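PDB 3EGE: putative methyltransferase from antibiotic biosynthesis pathway from Anabaena variabilis ATCC 29413, which probably catalyses the transfer of a methyl group from S-adenosylmethionine to a substrate that has not been identified. Local coordinates for residues A[227-230]-A[231-234]; A[65-68]-A[69-73]; A[163-166]-A[167-171]. One frame throughout, in Å; residues are numbered along the deposited sequence.

Interaction 1. Residues A[227-230]-A[231-234]; sequences TADL and NNGE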
loop_
_atom_site.group_PDB
_atom_site.type_symbol
_atom_site.label_atom_id
_atom_site.label_comp_id
_atom_site.label_asym_id
_atom_site.label_seq_id
_atom_site.Cartn_x
_atom_site.Cartn_y
_atom_site.Cartn_z
ATOM N N THR A 227 -11.780 14.278 -19.022
ATOM C CA THR A 227 -12.688 13.849 -20.103
ATOM C C THR A 227 -12.503 14.687 -21.374
ATOM O O THR A 227 -12.414 14.138 -22.464
ATOM C CB THR A 227 -14.167 13.898 -19.628
ATOM O OG1 THR A 227 -14.314 13.089 -18.450
ATOM C CG2 THR A 227 -15.139 13.407 -20.702
ATOM N N ALA A 228 -12.423 16.004 -21.224
ATOM C CA ALA A 228 -12.191 16.910 -22.359
ATOM C C ALA A 228 -10.825 16.627 -23.001
ATOM O O ALA A 228 -10.744 16.433 -24.208
ATOM C CB ALA A 228 -12.281 18.373 -21.926
ATOM N N ASP A 229 -9.772 16.585 -22.181
ATOM C CA ASP A 229 -8.407 16.328 -22.665
ATOM C C ASP A 229 -8.245 14.993 -23.384
ATOM O O ASP A 229 -7.510 14.918 -24.365
ATOM C CB ASP A 229 -7.349 16.465 -21.548
ATOM C CG ASP A 229 -7.049 17.912 -21.166
ATOM O OD1 ASP A 229 -7.599 18.860 -21.755
ATOM O OD2 ASP A 229 -6.234 18.106 -20.241
ATOM N N LEU A 230 -8.912 13.958 -22.873
ATOM C CA LEU A 230 -8.910 12.626 -23.511
ATOM C C LEU A 230 -9.664 12.614 -24.847
ATOM O O LEU A 230 -9.275 11.881 -25.745
ATOM C CB LEU A 230 -9.462 11.536 -22.574
ATOM C CG LEU A 230 -8.544 11.128 -21.408
ATOM C CD1 LEU A 230 -9.304 10.348 -20.335
ATOM C CD2 LEU A 230 -7.295 10.340 -21.913
ATOM N N ASN A 231 -10.710 13.439 -24.978
ATOM C CA ASN A 231 -11.545 13.505 -26.194
ATOM C C ASN A 231 -11.080 14.444 -27.304
ATOM O O ASN A 231 -11.546 14.295 -28.428
ATOM C CB ASN A 231 -12.999 13.865 -25.821
ATOM C CG ASN A 231 -13.711 12.758 -25.043
ATOM O OD1 ASN A 231 -13.324 11.592 -25.075
ATOM N ND2 ASN A 231 -14.783 13.131 -24.359
ATOM N N ASN A 232 -10.187 15.388 -27.010
ATOM C CA ASN A 232 -9.707 16.352 -28.013
ATOM C C ASN A 232 -8.203 16.246 -28.277
ATOM O O ASN A 232 -7.579 17.226 -28.748
ATOM C CB ASN A 232 -10.105 17.790 -27.588
ATOM C CG ASN A 232 -9.363 18.289 -26.342
ATOM O OD1 ASN A 232 -8.453 17.633 -25.835
ATOM N ND2 ASN A 232 -9.749 19.468 -25.856
ATOM N N GLY A 233 -7.612 15.086 -27.941
ATOM C CA GLY A 233 -6.172 14.858 -28.100
ATOM C C GLY A 233 -5.215 15.628 -27.186
ATOM O O GLY A 233 -4.009 15.441 -27.320
ATOM N N GLU A 234 -5.717 16.457 -26.258
ATOM C CA GLU A 234 -4.840 17.257 -25.373
ATOM C C GLU A 234 -4.003 16.438 -24.402
ATOM O O GLU A 234 -2.815 16.767 -24.181
ATOM C CB GLU A 234 -5.599 18.371 -24.623
ATOM C CG GLU A 234 -5.922 19.559 -25.509
ATOM C CD GLU A 234 -4.647 20.286 -25.917
ATOM O OE1 GLU A 234 -4.008 20.907 -25.036
ATOM O OE2 GLU A 234 -4.259 20.189 -27.104
#
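The tight corner between helix 216-231 and helix 234-239 brings Asp-229 and Glu-234 together. The carboxylate of Asp-229 lies beside the first carbons of Glu-234, with Asp-229 OD1 3.5 Å from Glu-234 CB. Their carboxylate planes are turned 77° apart. Each acid is directed to a different base: Asp-229 OD2 makes a salt bridge with Lys-238 and a hydrogen bond with Tyr-144 OH, whereas Glu-234 OE2 pairs with Arg-237. These partners probably offset the repulsion between two acids whose oxygens, Asp-229 OD1 and Glu-234 OE1, come within 5.3 Å.

The last helical turn closes on the backbone. Asn-231 N donates to Thr-227 O at 3.1 Å and makes a second, weak bond to Ala-228 O. Asn-232 N, already past the helix, gives Ala-228 O another weak bond. The side chains of Thr-227 and Asn-231 run alongside each other in the same direction, and Thr-227 CG2 touches Asn-231 ND2 at 3.7 Å. Thr-227 OG1 is turned the other way, back to Leu-223 O.

Asn-232 lies in the link, just before the N-cap of the next helix. With chi1 at 68°, its CG sits between the backbone N and the carbonyl carbon, which folds the amide back over the corner. Asn-232 OD1 then accepts from Glu-234 N at 3.0 Å, the donor lying 30° out of the carbonyl plane. Gly-233 occupies the N-cap position with positive phi, a conformation glycine adopts easily. Leu-230 and Asp-229 also pack on Trp-235, the second residue of the new helix. An asparagine spanning a glycine to reach the first helical N-H in this way is an Asx turn, here set in a tight link between two consecutive helices.

Interaction 2. Residues A[65-68]-A[69-73]; sequences SIVM and RQQAV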
loop_
_atom_site.group_PDB
_atom_site.type_symbol
_atom_site.label_atom_id
_atom_site.label_comp_id
_atom_site.label_asym_id
_atom_site.label_seq_id
_atom_site.Cartn_x
_atom_site.Cartn_y
_atom_site.Cartn_z
ATOM N N SER A 65 -10.716 -0.924 11.444
ATOM C CA SER A 65 -12.006 -0.770 10.755
ATOM C C SER A 65 -12.896 -1.993 10.924
ATOM O O SER A 65 -12.577 -3.073 10.411
ATOM C CB SER A 65 -11.792 -0.508 9.260
ATOM O OG SER A 65 -13.005 -0.567 8.536
ATOM N N ILE A 66 -13.998 -1.812 11.657
ATOM C CA ILE A 66 -14.980 -2.880 11.889
ATOM C C ILE A 66 -15.691 -3.236 10.562
ATOM O O ILE A 66 -16.052 -4.399 10.348
ATOM C CB ILE A 66 -15.993 -2.503 13.031
ATOM C CG1 ILE A 66 -16.663 -3.754 13.622
ATOM C CG2 ILE A 66 -17.021 -1.456 12.559
ATOM C CD1 ILE A 66 -15.709 -4.682 14.419
ATOM N N VAL A 67 -15.872 -2.223 9.701
ATOM C CA VAL A 67 -16.424 -2.358 8.348
ATOM C C VAL A 67 -15.551 -3.335 7.547
ATOM O O VAL A 67 -15.998 -4.448 7.272
ATOM C CB VAL A 67 -16.522 -0.952 7.619
ATOM C CG1 VAL A 67 -16.770 -1.084 6.104
ATOM C CG2 VAL A 67 -17.590 -0.063 8.279
HETATM N N MSE A 68 -14.298 -2.940 7.261
HETATM C CA MSE A 68 -13.311 -3.757 6.486
HETATM C C MSE A 68 -13.109 -5.239 6.970
HETATM O O MSE A 68 -12.593 -6.052 6.195
HETATM C CB MSE A 68 -11.954 -3.013 6.306
HETATM C CG MSE A 68 -11.885 -1.914 5.200
HETATM SE SE MSE A 68 -10.216 -0.683 5.238
HETATM C CE MSE A 68 -10.260 0.120 3.437
ATOM N N ARG A 69 -13.493 -5.580 8.216
ATOM C CA ARG A 69 -13.507 -6.987 8.691
ATOM C C ARG A 69 -14.606 -7.762 7.952
ATOM O O ARG A 69 -14.363 -8.865 7.455
ATOM C CB ARG A 69 -13.812 -7.125 10.208
ATOM C CG ARG A 69 -13.789 -8.618 10.755
ATOM C CD ARG A 69 -14.715 -8.909 11.945
ATOM N NE ARG A 69 -14.313 -8.374 13.259
ATOM C CZ ARG A 69 -15.075 -8.418 14.368
ATOM N NH1 ARG A 69 -16.295 -8.979 14.363
ATOM N NH2 ARG A 69 -14.619 -7.892 15.510
ATOM N N GLN A 70 -15.818 -7.192 7.944
ATOM C CA GLN A 70 -17.006 -7.784 7.287
ATOM C C GLN A 70 -16.751 -7.955 5.778
ATOM O O GLN A 70 -16.961 -9.038 5.240
ATOM C CB GLN A 70 -18.252 -6.934 7.581
ATOM C CG GLN A 70 -18.631 -6.904 9.098
ATOM C CD GLN A 70 -19.413 -5.661 9.536
ATOM O OE1 GLN A 70 -19.791 -4.812 8.723
ATOM N NE2 GLN A 70 -19.644 -5.551 10.842
ATOM N N GLN A 71 -16.250 -6.907 5.123
ATOM C CA GLN A 71 -15.805 -6.981 3.711
ATOM C C GLN A 71 -14.448 -7.751 3.655
ATOM O O GLN A 71 -13.372 -7.147 3.464
ATOM C CB GLN A 71 -15.678 -5.569 3.060
ATOM C CG GLN A 71 -17.005 -4.914 2.574
ATOM C CD GLN A 71 -18.015 -4.583 3.679
ATOM O OE1 GLN A 71 -17.654 -4.350 4.834
ATOM N NE2 GLN A 71 -19.291 -4.538 3.307
ATOM N N ALA A 72 -14.514 -9.078 3.843
ATOM C CA ALA A 72 -13.311 -9.938 3.858
ATOM C C ALA A 72 -13.636 -11.434 3.743
ATOM O O ALA A 72 -14.590 -11.919 4.354
ATOM C CB ALA A 72 -12.465 -9.681 5.118
ATOM N N VAL A 73 -12.812 -12.143 2.969
ATOM C CA VAL A 73 -12.946 -13.583 2.735
ATOM C C VAL A 73 -12.521 -14.359 3.988
ATOM O O VAL A 73 -11.397 -14.182 4.474
ATOM C CB VAL A 73 -12.033 -14.055 1.535
ATOM C CG1 VAL A 73 -12.042 -15.595 1.360
ATOM C CG2 VAL A 73 -12.421 -13.346 0.226
#
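Ser-65 O takes a weak bond from Arg-69 N at 3.5 Å, and two residues further on Gln-71 N reaches Val-67 O at 3.3 Å in a fairly straight bond (N-H...O 162°), so the short helix 66-70 amounts to little more than one turn. Val-67 O also receives a weak bond from Gln-70 N at 2.8 Å. Ser-65 is the N-cap: its OG accepts from Met-68 N at 3.0 Å, while its own N is held by Glu-63.

Ile-66 and Arg-69 run side by side, pointing the same way. Ile-66 CG1 stands anti to the backbone N (chi1 -159°), which carries CD1 out to the arginine's end. There the methyl lies over one face of the guanidinium, toward its rim, with Ile-66 CD1 3.6 Å from Arg-69 NH2. Thr-82 meets both residues, touching Ile-66 and taking a weak hydrogen bond from Arg-69 NH2.

This helix is the crossover of a beta-alpha-beta unit, joining strands 58-62 and 78-81 in the Rossmann-like methyltransferase domain. Selenomethionine Met-68 extends from it to touch Thr-45, in a glycine-rich loop that probably belongs to the cofactor-binding region, as in related methyltransferases.

Gln-70 CB rests 3.4 Å from Val-67 O. Gln-71 then leaves helical geometry at the centre of an inverse gamma turn, closed by a weak bond from Ala-72 N to Gln-70 O.

Interaction 3. Residues A[163-166]-A[167-171]; sequences NLLQ and ENTKR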
loop_
_atom_site.group_PDB
_atom_site.type_symbol
_atom_site.label_atom_id
_atom_site.label_comp_id
_atom_site.label_asym_id
_atom_site.label_seq_id
_atom_site.Cartn_x
_atom_site.Cartn_y
_atom_site.Cartn_z
ATOM N N ASN A 163 14.643 5.636 9.535
ATOM C CA ASN A 163 15.204 5.958 10.850
ATOM C C ASN A 163 14.300 5.503 12.036
ATOM O O ASN A 163 14.807 4.913 12.971
ATOM C CB ASN A 163 15.519 7.465 10.913
ATOM C CG ASN A 163 16.176 7.890 12.221
ATOM O OD1 ASN A 163 16.894 7.116 12.877
ATOM N ND2 ASN A 163 15.948 9.143 12.601
ATOM N N LEU A 164 12.983 5.767 11.980
ATOM C CA LEU A 164 12.064 5.382 13.072
ATOM C C LEU A 164 11.984 3.870 13.231
ATOM O O LEU A 164 11.916 3.368 14.350
ATOM C CB LEU A 164 10.648 5.958 12.896
ATOM C CG LEU A 164 10.395 7.460 13.094
ATOM C CD1 LEU A 164 8.932 7.747 12.818
ATOM C CD2 LEU A 164 10.753 7.946 14.488
ATOM N N LEU A 165 12.004 3.153 12.112
ATOM C CA LEU A 165 11.969 1.704 12.129
ATOM C C LEU A 165 13.269 1.188 12.715
ATOM O O LEU A 165 13.256 0.403 13.666
ATOM C CB LEU A 165 11.743 1.138 10.713
ATOM C CG LEU A 165 11.481 -0.383 10.593
ATOM C CD1 LEU A 165 10.299 -0.810 11.466
ATOM C CD2 LEU A 165 11.257 -0.778 9.107
ATOM N N GLN A 166 14.376 1.681 12.165
ATOM C CA GLN A 166 15.722 1.290 12.565
ATOM C C GLN A 166 16.000 1.531 14.061
ATOM O O GLN A 166 16.542 0.656 14.710
ATOM C CB GLN A 166 16.751 1.962 11.652
ATOM C CG GLN A 166 18.117 1.346 11.682
ATOM C CD GLN A 166 18.889 1.655 10.393
ATOM O OE1 GLN A 166 19.520 0.750 9.827
ATOM N NE2 GLN A 166 18.824 2.931 9.905
ATOM N N GLU A 167 15.574 2.679 14.586
ATOM C CA GLU A 167 15.673 3.002 16.023
ATOM C C GLU A 167 14.891 2.062 16.953
ATOM O O GLU A 167 15.327 1.820 18.069
ATOM C CB GLU A 167 15.148 4.415 16.306
ATOM C CG GLU A 167 16.077 5.528 15.932
ATOM C CD GLU A 167 15.418 6.910 15.984
ATOM O OE1 GLU A 167 14.164 7.021 16.036
ATOM O OE2 GLU A 167 16.177 7.905 15.945
ATOM N N ASN A 168 13.723 1.594 16.507
ATOM C CA ASN A 168 12.827 0.724 17.308
ATOM C C ASN A 168 12.901 -0.780 16.998
ATOM O O ASN A 168 12.129 -1.559 17.545
ATOM C CB ASN A 168 11.412 1.271 17.197
ATOM C CG ASN A 168 11.292 2.658 17.803
ATOM O OD1 ASN A 168 11.156 2.793 19.014
ATOM N ND2 ASN A 168 11.347 3.692 16.972
ATOM N N THR A 169 13.855 -1.172 16.156
ATOM C CA THR A 169 14.080 -2.556 15.741
ATOM C C THR A 169 15.482 -3.088 16.066
ATOM O O THR A 169 15.628 -4.288 16.337
ATOM C CB THR A 169 13.775 -2.682 14.224
ATOM O OG1 THR A 169 12.359 -2.557 14.047
ATOM C CG2 THR A 169 14.192 -4.015 13.648
ATOM N N LYS A 170 16.500 -2.222 16.026
ATOM C CA LYS A 170 17.900 -2.611 16.276
ATOM C C LYS A 170 18.353 -3.774 15.334
ATOM O O LYS A 170 18.979 -4.778 15.749
ATOM C CB LYS A 170 18.184 -2.896 17.773
ATOM C CG LYS A 170 18.089 -1.683 18.724
ATOM C CD LYS A 170 16.646 -1.286 19.060
ATOM C CE LYS A 170 16.587 -0.246 20.176
ATOM N NZ LYS A 170 15.177 0.134 20.507
ATOM N N ARG A 171 17.933 -3.631 14.075
ATOM C CA ARG A 171 18.312 -4.496 12.955
ATOM C C ARG A 171 18.504 -3.477 11.844
ATOM O O ARG A 171 17.847 -2.411 11.871
ATOM C CB ARG A 171 17.198 -5.473 12.584
ATOM C CG ARG A 171 16.803 -6.459 13.653
ATOM C CD ARG A 171 17.473 -7.830 13.541
ATOM N NE ARG A 171 16.952 -8.630 12.412
ATOM C CZ ARG A 171 16.892 -9.978 12.344
ATOM N NH1 ARG A 171 17.269 -10.772 13.365
ATOM N NH2 ARG A 171 16.388 -10.558 11.244
#
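Asn-163 and Glu-167, one turn apart on helix 158-169, approach with their flat ends inclined, amide and carboxylate planes 62° apart. Glu-167 extends back along the helix, so that its carboxylate lies near the amide of Asn-163 and Glu-167 OE1 comes 3.9 Å from Leu-164 CD2. Beneath this pair Glu-167 N donates to Asn-163 O at 2.9 Å.

Asn-168 turns its amide the same way, back toward the preceding turn. Its CG is anti to the carbonyl carbon (chi1 -64°), which lets ND2 fold over the helix and donate to Leu-164 O at 2.7 Å. The bond is nearly straight, 170° at the hydrogen, and each group lies in the plane of the other. Leu-164 O takes a second, weak bond from Asn-168 N, so one residue holds this carbonyl with both backbone and side chain. The rest of the amide faces helix 110-120: OD1 accepts from Gln-115, and ND2 also bonds to Glu-111.

Thr-169 presents its hydroxyl to the preceding turn. OG1 donates weakly to Leu-165 O at 3.1 Å and lies 3.7 Å from Leu-165 CD1, the two side chains crossing at a slant. Both are buried: Leu-165 packs on Phe-114, Leu-128, Val-173 and Ile-255, and Thr-169 on Ile-126 and Thr-257, which seats the helix end against the central sheet.

Past the end, Lys-170 adopts positive phi, its N reaching Gln-166 O at 3.2 Å. Its side chain curls back, and Lys-170 NZ donates to Glu-167 O at 3.0 Å. Side chains of Asn-168, Thr-169 and Lys-170 thus supply donors to carbonyls in the last turns of the helix, and the lysine's positive charge there would be expected to interact favourably with the helix dipole.

In the fold
All three contacts are local, and none touches another. Interaction 3 is partly buried, its helix end packed on helix 110-120 and the central sheet, with leucines facing inward and polar residues answering backbone carbonyls. Interactions 1 and 2 are surface contacts on different elements. Interaction 2 caps and ends a very short helix within the Rossmann-like beta-alpha-beta half of the sheet, where a methyl over a guanidinium is the main side-chain contact. Interaction 1 lies about 30 Å from the chain centre, between two helices away from the sheet, and combines an Asx turn with two acids that are each salt-bridged to a base of helix 234-239. The centres of interactions 1 and 3 are about 48 Å apart, on opposite sides of the chain's centre.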